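Local coordinates for Alpha/beta hydrolase (Streptomyces albidoflavus, PDB 6KSU), which probably cyclises non-ribosomal peptides by macrolactamization, as a stand-alone serine cyclase related to penicillin-binding proteins and beta-lactamases, at residues A[401-406]-A[413-418]; A[191-196]-A[215-220]; A[229-234]-A[349-354]; A[106-111]-A[126-131]; A[86-91]-A[265-270]. All coordinates share one frame; numbering follows the deposited sequence. Where two conformers were deposited one is given.

Contact 1 (A[401-406]-A[413-418])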
# COMPACT_ATOMS: atom_id res chain seq x y z
N LEU A 401 -8.66 -13.21 -10.39
CA LEU A 401 -8.97 -13.88 -9.14
C LEU A 401 -10.48 -14.04 -8.99
O LEU A 401 -11.25 -13.11 -9.24
CB LEU A 401 -8.39 -13.11 -7.95
CG LEU A 401 -6.97 -12.54 -8.20
CD1 LEU A 401 -6.54 -11.51 -7.14
CD2 LEU A 401 -5.94 -13.66 -8.33
N GLU A 402 -10.91 -15.23 -8.59
CA GLU A 402 -12.33 -15.50 -8.51
C GLU A 402 -12.65 -16.32 -7.27
O GLU A 402 -11.81 -17.08 -6.77
CB GLU A 402 -12.86 -16.21 -9.76
CG GLU A 402 -12.11 -17.47 -10.15
CD GLU A 402 -12.51 -17.96 -11.53
OE1 GLU A 402 -13.47 -17.40 -12.10
OE2 GLU A 402 -11.86 -18.90 -12.04
N LEU A 403 -13.87 -16.16 -6.79
CA LEU A 403 -14.38 -16.87 -5.63
C LEU A 403 -15.80 -17.29 -5.98
O LEU A 403 -16.47 -16.63 -6.79
CB LEU A 403 -14.33 -15.94 -4.40
CG LEU A 403 -13.74 -16.32 -3.04
CD1 LEU A 403 -12.40 -17.03 -3.24
CD2 LEU A 403 -13.55 -15.04 -2.21
N MET A 404 -16.27 -18.41 -5.41
CA MET A 404 -17.65 -18.83 -5.66
C MET A 404 -18.39 -19.04 -4.35
O MET A 404 -17.86 -19.65 -3.42
CB MET A 404 -17.70 -20.10 -6.50
CG MET A 404 -17.02 -19.96 -7.85
SD MET A 404 -17.52 -21.27 -8.99
CE MET A 404 -18.99 -21.87 -8.17
N VAL A 405 -19.60 -18.52 -4.28
CA VAL A 405 -20.48 -18.78 -3.15
C VAL A 405 -21.42 -19.88 -3.59
O VAL A 405 -22.24 -19.68 -4.49
CB VAL A 405 -21.25 -17.54 -2.70
CG1 VAL A 405 -22.33 -17.95 -1.70
CG2 VAL A 405 -20.28 -16.54 -2.09
N THR A 406 -21.28 -21.04 -2.98
CA THR A 406 -22.05 -22.21 -3.34
C THR A 406 -22.82 -22.69 -2.13
O THR A 406 -22.80 -22.08 -1.06
CB THR A 406 -21.14 -23.33 -3.87
OG1 THR A 406 -20.39 -23.88 -2.77
CG2 THR A 406 -20.19 -22.79 -4.93
N LEU A 413 -23.94 -22.82 3.21
CA LEU A 413 -23.15 -21.96 2.33
C LEU A 413 -21.64 -22.23 2.40
O LEU A 413 -21.06 -22.35 3.48
CB LEU A 413 -23.41 -20.49 2.65
CG LEU A 413 -24.79 -19.95 2.28
CD1 LEU A 413 -24.82 -18.44 2.44
CD2 LEU A 413 -25.13 -20.37 0.86
N PHE A 414 -21.01 -22.28 1.23
CA PHE A 414 -19.56 -22.43 1.12
C PHE A 414 -18.97 -21.37 0.21
O PHE A 414 -19.64 -20.77 -0.63
CB PHE A 414 -19.18 -23.83 0.61
CG PHE A 414 -19.51 -24.90 1.58
CD1 PHE A 414 -18.54 -25.40 2.45
CD2 PHE A 414 -20.82 -25.37 1.68
CE1 PHE A 414 -18.85 -26.39 3.39
CE2 PHE A 414 -21.15 -26.36 2.60
CZ PHE A 414 -20.16 -26.88 3.46
N LEU A 415 -17.68 -21.12 0.42
CA LEU A 415 -16.87 -20.29 -0.46
C LEU A 415 -15.82 -21.18 -1.09
O LEU A 415 -15.05 -21.83 -0.38
CB LEU A 415 -16.24 -19.15 0.34
CG LEU A 415 -15.82 -17.88 -0.39
CD1 LEU A 415 -17.03 -17.06 -0.66
CD2 LEU A 415 -14.83 -17.11 0.47
N THR A 416 -15.79 -21.23 -2.42
CA THR A 416 -14.84 -22.09 -3.11
C THR A 416 -13.84 -21.22 -3.87
O THR A 416 -14.10 -20.06 -4.21
CB THR A 416 -15.53 -23.07 -4.06
OG1 THR A 416 -16.20 -22.33 -5.09
CG2 THR A 416 -16.58 -23.92 -3.32
N ARG A 417 -12.68 -21.82 -4.14
CA ARG A 417 -11.50 -21.08 -4.56
C ARG A 417 -10.52 -22.07 -5.20
O ARG A 417 -10.19 -23.09 -4.58
CB ARG A 417 -10.89 -20.37 -3.36
CG ARG A 417 -9.60 -19.64 -3.60
CD ARG A 417 -9.24 -18.86 -2.34
NE ARG A 417 -8.00 -18.12 -2.52
CZ ARG A 417 -7.14 -17.84 -1.54
NH1 ARG A 417 -7.40 -18.21 -0.29
NH2 ARG A 417 -6.03 -17.17 -1.80
N GLU A 418 -10.05 -21.74 -6.41
CA GLU A 418 -9.50 -22.71 -7.36
C GLU A 418 -8.64 -23.84 -6.78
O GLU A 418 -8.86 -25.01 -7.10
CB GLU A 418 -8.70 -21.97 -8.44
CG GLU A 418 -8.09 -22.90 -9.49
CD GLU A 418 -8.32 -22.43 -10.91
OE1 GLU A 418 -7.66 -22.96 -11.83
OE2 GLU A 418 -9.17 -21.53 -11.11
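Leu403 lays its branched end over that of Leu415, CD2 of Leu403 lying 3.6 Å from CD2 of Leu415, while its other methyl, CD1, rests against the CB, CG and CD run of Arg417. The second methyl of Leu415, CD1, meets Val405 CG2 at 3.6 Å, an approach that follows from CG of Leu415 standing anti to the backbone N (chi1 -157°). Leu403, Val405 and Leu415 thereby form one buried apolar face. These two strands make an antiparallel beta hairpin in the closed eight-stranded antiparallel barrel formed by the C-terminal part of the chain; strand 394-398 flanks it beside 401-406 and strand 420-427 beside 413-418. Met404 with Thr416 and Thr406 with Phe414 are hydrogen-bonded pairs, and Val405 with Leu415 the non-hydrogen-bonded pair between them. Thr416 N gives to Met404 O at 2.8 Å, and Met404 N returns a bond to Thr416 O at 3.0 Å. On the other face, the side chains of Thr406 and Thr416 cross at nearly a right angle, OG1 of Thr406 being 3.8 Å from CG2 of Thr416. The extended Arg417 continues past Leu403, its NH1 bonded to Tyr423 OH and its guanidinium in a cation-pi contact with Tyr420.

Contact 2 (A[191-196]-A[215-220])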
# COMPACT_ATOMS: atom_id res chain seq x y z
N GLY A 191 5.72 15.96 -19.77
CA GLY A 191 6.02 15.23 -20.98
C GLY A 191 7.08 14.19 -20.70
O GLY A 191 7.76 13.73 -21.61
N MET A 192 7.23 13.80 -19.43
CA MET A 192 8.26 12.84 -19.06
C MET A 192 7.65 11.54 -18.56
O MET A 192 6.56 11.52 -17.97
CB MET A 192 9.18 13.39 -17.96
CG MET A 192 9.50 14.84 -18.07
SD MET A 192 10.10 15.37 -16.47
CE MET A 192 8.64 16.14 -15.81
N ASP A 193 8.38 10.45 -18.77
CA ASP A 193 8.00 9.17 -18.22
C ASP A 193 7.98 9.22 -16.69
O ASP A 193 8.55 10.13 -16.06
CB ASP A 193 8.95 8.08 -18.71
CG ASP A 193 10.35 8.23 -18.15
OD1 ASP A 193 10.57 7.84 -16.98
OD2 ASP A 193 11.25 8.74 -18.86
N TRP A 194 7.31 8.23 -16.09
CA TRP A 194 7.12 8.25 -14.64
C TRP A 194 8.45 8.29 -13.88
O TRP A 194 8.57 9.01 -12.89
CB TRP A 194 6.29 7.03 -14.18
CG TRP A 194 6.26 6.90 -12.69
CD1 TRP A 194 5.42 7.53 -11.83
CD2 TRP A 194 7.13 6.08 -11.87
NE1 TRP A 194 5.69 7.16 -10.52
CE2 TRP A 194 6.74 6.27 -10.52
CE3 TRP A 194 8.18 5.20 -12.15
CZ2 TRP A 194 7.37 5.64 -9.46
CZ3 TRP A 194 8.82 4.57 -11.10
CH2 TRP A 194 8.40 4.78 -9.76
N TRP A 195 9.44 7.50 -14.32
CA TRP A 195 10.75 7.52 -13.66
C TRP A 195 11.37 8.91 -13.69
O TRP A 195 11.76 9.46 -12.65
CB TRP A 195 11.70 6.53 -14.32
CG TRP A 195 11.41 5.08 -14.11
CD1 TRP A 195 12.04 4.24 -13.24
CD2 TRP A 195 10.45 4.28 -14.81
NE1 TRP A 195 11.52 2.97 -13.34
CE2 TRP A 195 10.54 2.97 -14.30
CE3 TRP A 195 9.51 4.54 -15.81
CZ2 TRP A 195 9.74 1.92 -14.76
CZ3 TRP A 195 8.71 3.50 -16.27
CH2 TRP A 195 8.83 2.21 -15.74
N THR A 196 11.48 9.50 -14.89
CA THR A 196 12.12 10.80 -15.02
C THR A 196 11.39 11.84 -14.18
O THR A 196 12.03 12.64 -13.48
CB THR A 196 12.16 11.22 -16.49
OG1 THR A 196 12.85 10.22 -17.24
CG2 THR A 196 12.85 12.56 -16.66
N ASP A 215 14.67 -0.10 -13.80
CA ASP A 215 14.77 1.17 -14.53
C ASP A 215 14.97 0.88 -16.01
O ASP A 215 16.07 0.47 -16.41
CB ASP A 215 15.91 2.02 -13.98
CG ASP A 215 15.89 3.44 -14.49
OD1 ASP A 215 15.18 3.70 -15.48
OD2 ASP A 215 16.62 4.31 -13.94
N PRO A 216 13.95 1.05 -16.86
CA PRO A 216 14.10 0.75 -18.29
C PRO A 216 14.81 1.83 -19.09
O PRO A 216 14.93 1.67 -20.31
CB PRO A 216 12.65 0.59 -18.76
CG PRO A 216 11.87 1.49 -17.85
CD PRO A 216 12.60 1.53 -16.53
N ARG A 217 15.26 2.90 -18.47
CA ARG A 217 15.92 3.92 -19.29
C ARG A 217 17.41 3.63 -19.38
O ARG A 217 18.01 3.12 -18.42
CB ARG A 217 15.70 5.31 -18.71
CG ARG A 217 14.25 5.68 -18.40
CD ARG A 217 14.20 6.82 -17.38
NE ARG A 217 14.87 6.44 -16.14
CZ ARG A 217 15.21 7.28 -15.17
NH1 ARG A 217 14.97 8.58 -15.30
NH2 ARG A 217 15.81 6.81 -14.08
N PRO A 218 18.06 3.92 -20.51
CA PRO A 218 19.54 3.87 -20.50
C PRO A 218 20.09 4.82 -19.46
O PRO A 218 20.80 4.38 -18.55
CB PRO A 218 19.92 4.26 -21.93
CG PRO A 218 18.75 5.02 -22.44
CD PRO A 218 17.53 4.44 -21.78
N GLY A 219 19.70 6.09 -19.53
CA GLY A 219 20.03 7.04 -18.48
C GLY A 219 21.46 7.51 -18.62
O GLY A 219 21.92 7.85 -19.71
N GLN A 220 22.16 7.55 -17.49
CA GLN A 220 23.60 7.77 -17.48
C GLN A 220 24.22 6.60 -16.70
O GLN A 220 23.59 5.56 -16.49
CB GLN A 220 23.95 9.13 -16.88
CG GLN A 220 23.00 10.27 -17.26
CD GLN A 220 23.14 11.47 -16.34
OE1 GLN A 220 24.18 12.14 -16.33
NE2 GLN A 220 22.11 11.73 -15.54
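The start of helix 194-206 faces an irregular loop, and the backbones stay well apart, with Trp195 CA 7.6 Å from Asp215 CA, so side chains make the contact. Pro216 sets its CD over one face of the Trp195 indole in a CH-pi contact, 3.6 Å from the centroid of the six-membered ring and 26° off its normal; the Trp194 ring edge, through CE3, lies over the opposite face. The carboxylate of Asp215 runs almost parallel to the indole, with planes 6° apart and OD1 near CD1. Arg217 grips that carboxylate side-on: NE bonds to OD1 of Asp215 on its syn lone pair, and NH2 forms a salt bridge to OD2 of Asp215 at 2.6 Å. Two bonds thus join guanidinium to carboxylate, and the backbone N of Arg217 adds a third to OD1, closing an Asx turn. Trp195 CB sits over the centre of the guanidinium face. The kink at chi3 (-60°) turns the arginine head toward the helix, where NH1 makes a weak 3.3 Å hydrogen bond to Thr196 OG1. That hydroxyl donates to OD2 of Asp193, the N-cap residue, whose OD1 accepts from Thr196 N at 2.8 Å. Beyond the contact, Trp195 NE1 bonds to His214 O, while Trp194 and Trp195 both pack on helix 252-255.

Contact 3 (A[229-234]-A[349-354])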
# COMPACT_ATOMS: atom_id res chain seq x y z
N GLU A 229 18.82 -6.78 -0.47
CA GLU A 229 18.12 -7.93 -1.00
C GLU A 229 17.10 -8.47 0.01
O GLU A 229 17.17 -8.19 1.22
CB GLU A 229 19.11 -9.03 -1.38
CG GLU A 229 20.50 -8.53 -1.71
CD GLU A 229 21.26 -9.50 -2.58
OE1 GLU A 229 22.49 -9.34 -2.73
OE2 GLU A 229 20.62 -10.43 -3.12
N GLY A 230 16.13 -9.22 -0.52
CA GLY A 230 15.13 -9.88 0.31
C GLY A 230 15.56 -11.28 0.77
O GLY A 230 16.40 -11.94 0.15
N HIS A 231 14.96 -11.72 1.87
CA HIS A 231 15.38 -12.91 2.59
C HIS A 231 14.16 -13.61 3.16
O HIS A 231 13.15 -12.97 3.46
CB HIS A 231 16.38 -12.58 3.72
CG HIS A 231 17.62 -11.87 3.26
ND1 HIS A 231 17.63 -10.56 2.82
CD2 HIS A 231 18.91 -12.29 3.18
CE1 HIS A 231 18.86 -10.21 2.49
NE2 HIS A 231 19.66 -11.24 2.70
N ALA A 232 14.27 -14.93 3.30
CA ALA A 232 13.21 -15.75 3.88
C ALA A 232 13.83 -17.02 4.45
O ALA A 232 14.73 -17.60 3.85
CB ALA A 232 12.15 -16.14 2.85
N LEU A 233 13.33 -17.45 5.61
CA LEU A 233 13.79 -18.70 6.20
C LEU A 233 13.39 -19.89 5.34
O LEU A 233 12.22 -20.05 5.00
CB LEU A 233 13.23 -18.86 7.61
CG LEU A 233 14.29 -18.87 8.70
CD1 LEU A 233 13.65 -19.14 10.05
CD2 LEU A 233 15.38 -19.90 8.38
N ARG A 234 14.36 -20.70 4.97
CA ARG A 234 14.09 -21.94 4.28
C ARG A 234 14.04 -23.11 5.26
O ARG A 234 14.62 -23.06 6.34
CB ARG A 234 15.14 -22.19 3.21
CG ARG A 234 14.89 -21.36 1.98
CD ARG A 234 15.85 -21.78 0.91
NE ARG A 234 17.20 -21.79 1.44
CZ ARG A 234 18.16 -20.98 1.01
NH1 ARG A 234 17.90 -20.12 0.04
NH2 ARG A 234 19.37 -21.04 1.54
N THR A 349 11.83 -0.07 7.27
CA THR A 349 12.13 -0.99 6.17
C THR A 349 12.75 -2.25 6.75
O THR A 349 13.48 -2.20 7.74
CB THR A 349 13.02 -0.38 5.09
OG1 THR A 349 14.29 0.08 5.62
CG2 THR A 349 12.30 0.79 4.40
N ALA A 350 12.40 -3.40 6.16
CA ALA A 350 12.97 -4.66 6.59
C ALA A 350 13.14 -5.52 5.35
O ALA A 350 12.38 -5.40 4.39
CB ALA A 350 12.10 -5.36 7.64
N ASN A 351 14.16 -6.37 5.37
CA ASN A 351 14.49 -7.16 4.20
C ASN A 351 14.47 -8.66 4.50
O ASN A 351 15.19 -9.43 3.87
CB ASN A 351 15.83 -6.71 3.59
CG ASN A 351 17.07 -7.10 4.43
OD1 ASN A 351 17.01 -7.24 5.65
ND2 ASN A 351 18.21 -7.24 3.75
N SER A 352 13.59 -9.11 5.40
CA SER A 352 13.25 -10.53 5.47
C SER A 352 11.73 -10.70 5.62
O SER A 352 11.02 -9.78 6.01
CB SER A 352 13.98 -11.26 6.60
OG SER A 352 13.40 -10.91 7.84
N THR A 353 11.25 -11.91 5.34
CA THR A 353 9.83 -12.19 5.49
C THR A 353 9.32 -11.93 6.91
O THR A 353 8.11 -11.83 7.10
CB THR A 353 9.52 -13.64 5.07
OG1 THR A 353 10.45 -14.55 5.67
CG2 THR A 353 9.62 -13.79 3.56
N ALA A 354 10.20 -11.77 7.89
CA ALA A 354 9.75 -11.46 9.24
C ALA A 354 9.45 -9.98 9.45
O ALA A 354 8.95 -9.61 10.53
CB ALA A 354 10.79 -11.90 10.27
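His231 and Asn351 supply two of the three hydrogen bonds that join the segments. His231 ND1 donates to Asn351 O at 2.9 Å, with the oxygen at the ring edge, slightly tilted from its plane. In return, Asn351 ND2 gives to Glu229 O at 2.9 Å, bent at the hydrogen to 130°. The imidazole and the amide lie side by side and point the same way, their planes 63° apart, so each reaches a carbonyl of the other segment. Asn351 CG is tucked between its own backbone N and carbonyl carbon (chi1 72°), which brings ND2 within bonding distance of Glu229 O. The third bond is between backbones, from Thr353 N to His231 O at 2.9 Å. Weaker CA-H...O contacts run beside these, Ser352 CA lying 3.2 Å from His231 O and Gly230 CA 3.6 Å from Asn351 O. Apolar contact is slight: Ala232 CB touches Thr353 CG2 at 3.5 Å. Further bonds fix both polar side chains, since His231 NE2 accepts from Val67 N and Asn351 ND2 also donates to Leu64 O. Ser352 OG accepts a weak capping bond from Ala354 N ahead of helix 355-365. The arrangement fastens the short 231-232 hairpin strand to the point where strand 344-350 of the seven-stranded antiparallel sheet leads into that helix, a sheet-to-helix junction in the alpha/beta domain of the beta-lactamase fold.

Contact 4 (A[106-111]-A[126-131])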
# COMPACT_ATOMS: atom_id res chain seq x y z
N ASP A 106 -10.58 15.66 -13.59
CA ASP A 106 -10.80 15.50 -15.03
C ASP A 106 -10.97 14.02 -15.39
O ASP A 106 -10.29 13.15 -14.82
CB ASP A 106 -9.64 16.08 -15.82
CG ASP A 106 -9.95 17.48 -16.34
OD1 ASP A 106 -11.11 17.93 -16.16
OD2 ASP A 106 -9.04 18.12 -16.90
N PRO A 107 -11.87 13.73 -16.32
CA PRO A 107 -12.04 12.35 -16.78
C PRO A 107 -10.84 11.88 -17.58
O PRO A 107 -10.30 12.62 -18.41
CB PRO A 107 -13.30 12.41 -17.65
CG PRO A 107 -14.00 13.67 -17.24
CD PRO A 107 -12.90 14.63 -16.87
N LEU A 108 -10.44 10.63 -17.35
CA LEU A 108 -9.25 10.08 -18.00
C LEU A 108 -9.34 10.09 -19.52
O LEU A 108 -8.30 10.00 -20.18
CB LEU A 108 -9.01 8.65 -17.53
CG LEU A 108 -8.83 8.30 -16.05
CD1 LEU A 108 -8.46 6.83 -15.94
CD2 LEU A 108 -7.80 9.18 -15.34
N ALA A 109 -10.55 10.19 -20.10
CA ALA A 109 -10.67 10.17 -21.55
C ALA A 109 -10.00 11.38 -22.18
O ALA A 109 -9.34 11.26 -23.22
CB ALA A 109 -12.15 10.10 -21.96
N GLY A 110 -10.15 12.55 -21.56
CA GLY A 110 -9.49 13.75 -22.06
C GLY A 110 -7.99 13.75 -21.88
O GLY A 110 -7.29 14.53 -22.54
N LEU A 111 -7.47 12.90 -20.99
CA LEU A 111 -6.04 12.83 -20.75
C LEU A 111 -5.34 11.80 -21.62
O LEU A 111 -4.18 12.00 -21.99
CB LEU A 111 -5.77 12.52 -19.27
CG LEU A 111 -6.28 13.57 -18.27
CD1 LEU A 111 -6.99 12.95 -17.08
CD2 LEU A 111 -5.12 14.46 -17.82
N ALA A 126 -13.65 7.63 -15.40
CA ALA A 126 -13.07 7.73 -14.07
C ALA A 126 -12.12 8.92 -14.00
O ALA A 126 -11.72 9.49 -15.01
CB ALA A 126 -12.37 6.42 -13.69
N THR A 127 -11.73 9.30 -12.77
CA THR A 127 -10.92 10.48 -12.53
C THR A 127 -9.63 10.18 -11.77
O THR A 127 -9.52 9.21 -11.00
CB THR A 127 -11.73 11.52 -11.77
OG1 THR A 127 -12.07 11.02 -10.48
CG2 THR A 127 -13.02 11.87 -12.55
N VAL A 128 -8.64 11.05 -11.98
CA VAL A 128 -7.44 11.04 -11.15
C VAL A 128 -7.79 10.96 -9.67
O VAL A 128 -7.20 10.18 -8.92
CB VAL A 128 -6.57 12.28 -11.48
CG1 VAL A 128 -5.42 12.43 -10.48
CG2 VAL A 128 -6.03 12.18 -12.89
N ARG A 129 -8.78 11.74 -9.22
CA ARG A 129 -9.15 11.67 -7.80
C ARG A 129 -9.61 10.27 -7.40
O ARG A 129 -9.28 9.79 -6.30
CB ARG A 129 -10.26 12.68 -7.49
CG ARG A 129 -10.50 12.85 -5.99
CD ARG A 129 -11.84 13.53 -5.70
NE ARG A 129 -11.87 14.88 -6.27
CZ ARG A 129 -11.15 15.91 -5.83
NH1 ARG A 129 -10.32 15.77 -4.80
NH2 ARG A 129 -11.26 17.10 -6.42
N GLN A 130 -10.39 9.60 -8.26
CA GLN A 130 -10.81 8.24 -7.96
C GLN A 130 -9.65 7.26 -8.02
O GLN A 130 -9.62 6.30 -7.25
CB GLN A 130 -11.90 7.79 -8.93
CG GLN A 130 -13.18 8.63 -8.85
CD GLN A 130 -14.08 8.41 -10.06
OE1 GLN A 130 -13.62 8.01 -11.12
NE2 GLN A 130 -15.37 8.69 -9.90
N LEU A 131 -8.72 7.46 -8.96
CA LEU A 131 -7.56 6.58 -9.03
C LEU A 131 -6.75 6.66 -7.74
O LEU A 131 -6.48 5.64 -7.10
CB LEU A 131 -6.70 6.92 -10.24
CG LEU A 131 -7.26 6.63 -11.64
CD1 LEU A 131 -6.25 7.10 -12.67
CD2 LEU A 131 -7.54 5.17 -11.85
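Leu108 and Leu131 reach toward each other tip to tip, CD2 of Leu108 meeting CD1 of Leu131 at 3.7 Å. The contact joins a short, weakly bonded helical turn, 108-111, to helix 128-132 in the helical part of the beta-lactamase fold, and helix 128-132 opens with a capping box formed by Thr127 and Gln130. Leu108 CG stands anti to its own carbonyl carbon (chi1 -57°), which sends the side chain toward Ala126 and the start of the second helix; its CG passes 3.3 Å from Ala126 O, and CD2 approaches Val128 N. Leu111 adds a looser apolar touch from CD1 to Val128 CG2 at 4.4 Å. Helix 176-189 lines the same apolar layer, with Val185 against Leu108 and Val128, and Leu182 against Val128 and Leu131. In the capping box, Thr127 OG1 receives Gln130 N at 3.1 Å, and Gln130 OE1 receives Thr127 N from above its carbonyl plane. Between the two backbones, CA of Pro107 and CA of Thr127 approach to 4.8 Å, and Ala126 O takes up Leu108 N at 2.9 Å, the donor lying nearly along the C=O axis.

Contact 5 (A[86-91]-A[265-270])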
# COMPACT_ATOMS: atom_id res chain seq x y z
N LYS A 86 3.14 4.13 -3.69
CA LYS A 86 1.94 4.87 -4.07
C LYS A 86 1.87 6.22 -3.38
O LYS A 86 1.26 7.16 -3.89
CB LYS A 86 0.69 4.04 -3.73
CG LYS A 86 0.52 2.85 -4.63
CD LYS A 86 -0.59 1.94 -4.13
CE LYS A 86 -0.86 0.89 -5.18
NZ LYS A 86 0.15 -0.21 -5.10
N PHE A 87 2.47 6.33 -2.20
CA PHE A 87 2.49 7.62 -1.52
C PHE A 87 3.36 8.63 -2.26
O PHE A 87 3.03 9.81 -2.31
CB PHE A 87 2.93 7.40 -0.07
CG PHE A 87 3.22 8.65 0.71
CD1 PHE A 87 2.21 9.47 1.14
CD2 PHE A 87 4.52 8.95 1.08
CE1 PHE A 87 2.47 10.62 1.89
CE2 PHE A 87 4.80 10.09 1.83
CZ PHE A 87 3.77 10.93 2.23
N LEU A 88 4.42 8.17 -2.91
CA LEU A 88 5.26 9.12 -3.65
C LEU A 88 4.66 9.43 -5.00
O LEU A 88 4.69 10.59 -5.45
CB LEU A 88 6.67 8.55 -3.77
CG LEU A 88 7.10 8.44 -2.30
CD1 LEU A 88 7.36 7.00 -1.90
CD2 LEU A 88 8.26 9.34 -2.02
N THR A 89 4.08 8.42 -5.65
CA THR A 89 3.33 8.64 -6.87
C THR A 89 2.18 9.62 -6.63
O THR A 89 1.94 10.54 -7.43
CB THR A 89 2.80 7.31 -7.40
OG1 THR A 89 3.89 6.62 -8.01
CG2 THR A 89 1.68 7.54 -8.45
N ALA A 90 1.45 9.42 -5.52
CA ALA A 90 0.39 10.37 -5.17
C ALA A 90 0.97 11.75 -4.95
O ALA A 90 0.40 12.75 -5.40
CB ALA A 90 -0.34 9.92 -3.91
N GLU A 91 2.12 11.81 -4.27
CA GLU A 91 2.77 13.08 -4.04
C GLU A 91 3.17 13.73 -5.37
O GLU A 91 3.00 14.95 -5.55
CB GLU A 91 3.96 12.86 -3.12
CG GLU A 91 3.59 12.81 -1.62
CD GLU A 91 4.84 12.99 -0.74
OE1 GLU A 91 5.94 12.65 -1.22
OE2 GLU A 91 4.75 13.49 0.40
N VAL A 265 10.44 9.19 5.62
CA VAL A 265 10.15 10.22 6.62
C VAL A 265 10.32 11.61 6.00
O VAL A 265 9.51 12.52 6.24
CB VAL A 265 11.05 10.02 7.86
CG1 VAL A 265 10.96 11.20 8.81
CG2 VAL A 265 10.68 8.72 8.58
N THR A 266 11.32 11.78 5.14
CA THR A 266 11.54 13.07 4.51
C THR A 266 10.34 13.46 3.65
O THR A 266 9.83 14.58 3.75
CB THR A 266 12.82 13.03 3.68
OG1 THR A 266 13.94 12.74 4.56
CG2 THR A 266 13.04 14.34 2.93
N ALA A 267 9.84 12.52 2.83
CA ALA A 267 8.67 12.78 2.00
C ALA A 267 7.42 13.06 2.84
O ALA A 267 6.49 13.72 2.37
CB ALA A 267 8.41 11.60 1.06
N ALA A 268 7.38 12.58 4.08
CA ALA A 268 6.29 12.89 4.99
C ALA A 268 6.41 14.28 5.61
O ALA A 268 5.41 14.79 6.14
CB ALA A 268 6.23 11.84 6.10
N ARG A 269 7.60 14.91 5.55
CA ARG A 269 7.80 16.18 6.24
C ARG A 269 6.77 17.24 5.86
O ARG A 269 6.22 17.87 6.77
CB ARG A 269 9.24 16.67 6.03
CG ARG A 269 10.30 15.75 6.65
CD ARG A 269 10.38 15.91 8.16
NE ARG A 269 10.38 17.31 8.57
CZ ARG A 269 11.47 18.05 8.71
NH1 ARG A 269 12.67 17.51 8.49
NH2 ARG A 269 11.37 19.32 9.09
N PRO A 270 6.46 17.49 4.58
CA PRO A 270 5.43 18.51 4.26
C PRO A 270 4.04 18.19 4.81
O PRO A 270 3.17 19.07 4.74
CB PRO A 270 5.41 18.55 2.72
CG PRO A 270 6.69 17.94 2.30
CD PRO A 270 7.04 16.93 3.34
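Ala267 CB fits among three side chains of helix 85-98: Leu88 CD2 lies 3.8 Å from it, Phe87 CE2 4.0 Å and Glu91 OE1 3.5 Å. Glu91 OE2 comes within 2.6 Å of Ala267 O, a separation at which the carboxyl group probably carries a proton. Phe87 turns its ring edge to Ala268, with CZ 4.2 Å from Ala268 CA, and CG of Glu91 lies over one face of that ring. Phe87 CG is anti to the backbone N (chi1 170°), a setting that carries the ring across to the other helix. In the next shell, His271 NE2 hydrogen-bonds Glu91 OE2 and the His271 ring meets that of Phe87, so one residue helps to place both. Glu91 OE1, by contrast, is buried here without a polar partner in the model. Met292 covers Phe87 and Glu91, while Leu336 and Ile338 of strand 332-339 back the phenyl ring, tying the helices to the central sheet. Lys86 bonds to Asn176 OD1 and more weakly to Ser83 OG and Tyr174 OH, a set matching the SxxK and Tyr-x-Asn motifs of the penicillin-binding protein and class C beta-lactamase family, consistent with an active-site serine placed just ahead of helix 85-98, which carries the lysine.

Contacts 2 to 5 lie in the beta-lactamase-like part of the chain, whereas contact 1 belongs to the separate C-terminal barrel, its centre about 38 Å from that of contact 5. Contact 5 includes Lys86 of the probable catalytic SxxK motif and therefore lies nearest the presumed active site. Contact 2 touches it directly: Trp194 NE1 lies 3.1 Å from Thr89 OG1, a probable hydrogen bond. Contact 4, like contact 2, is nested in the loop that contact 5 closes, with its nearest atoms about 8 Å from contact 5. Contact 3 crosses contact 5 along the chain, and its centre is about 37 Å from that of contact 4, across the chain's centre.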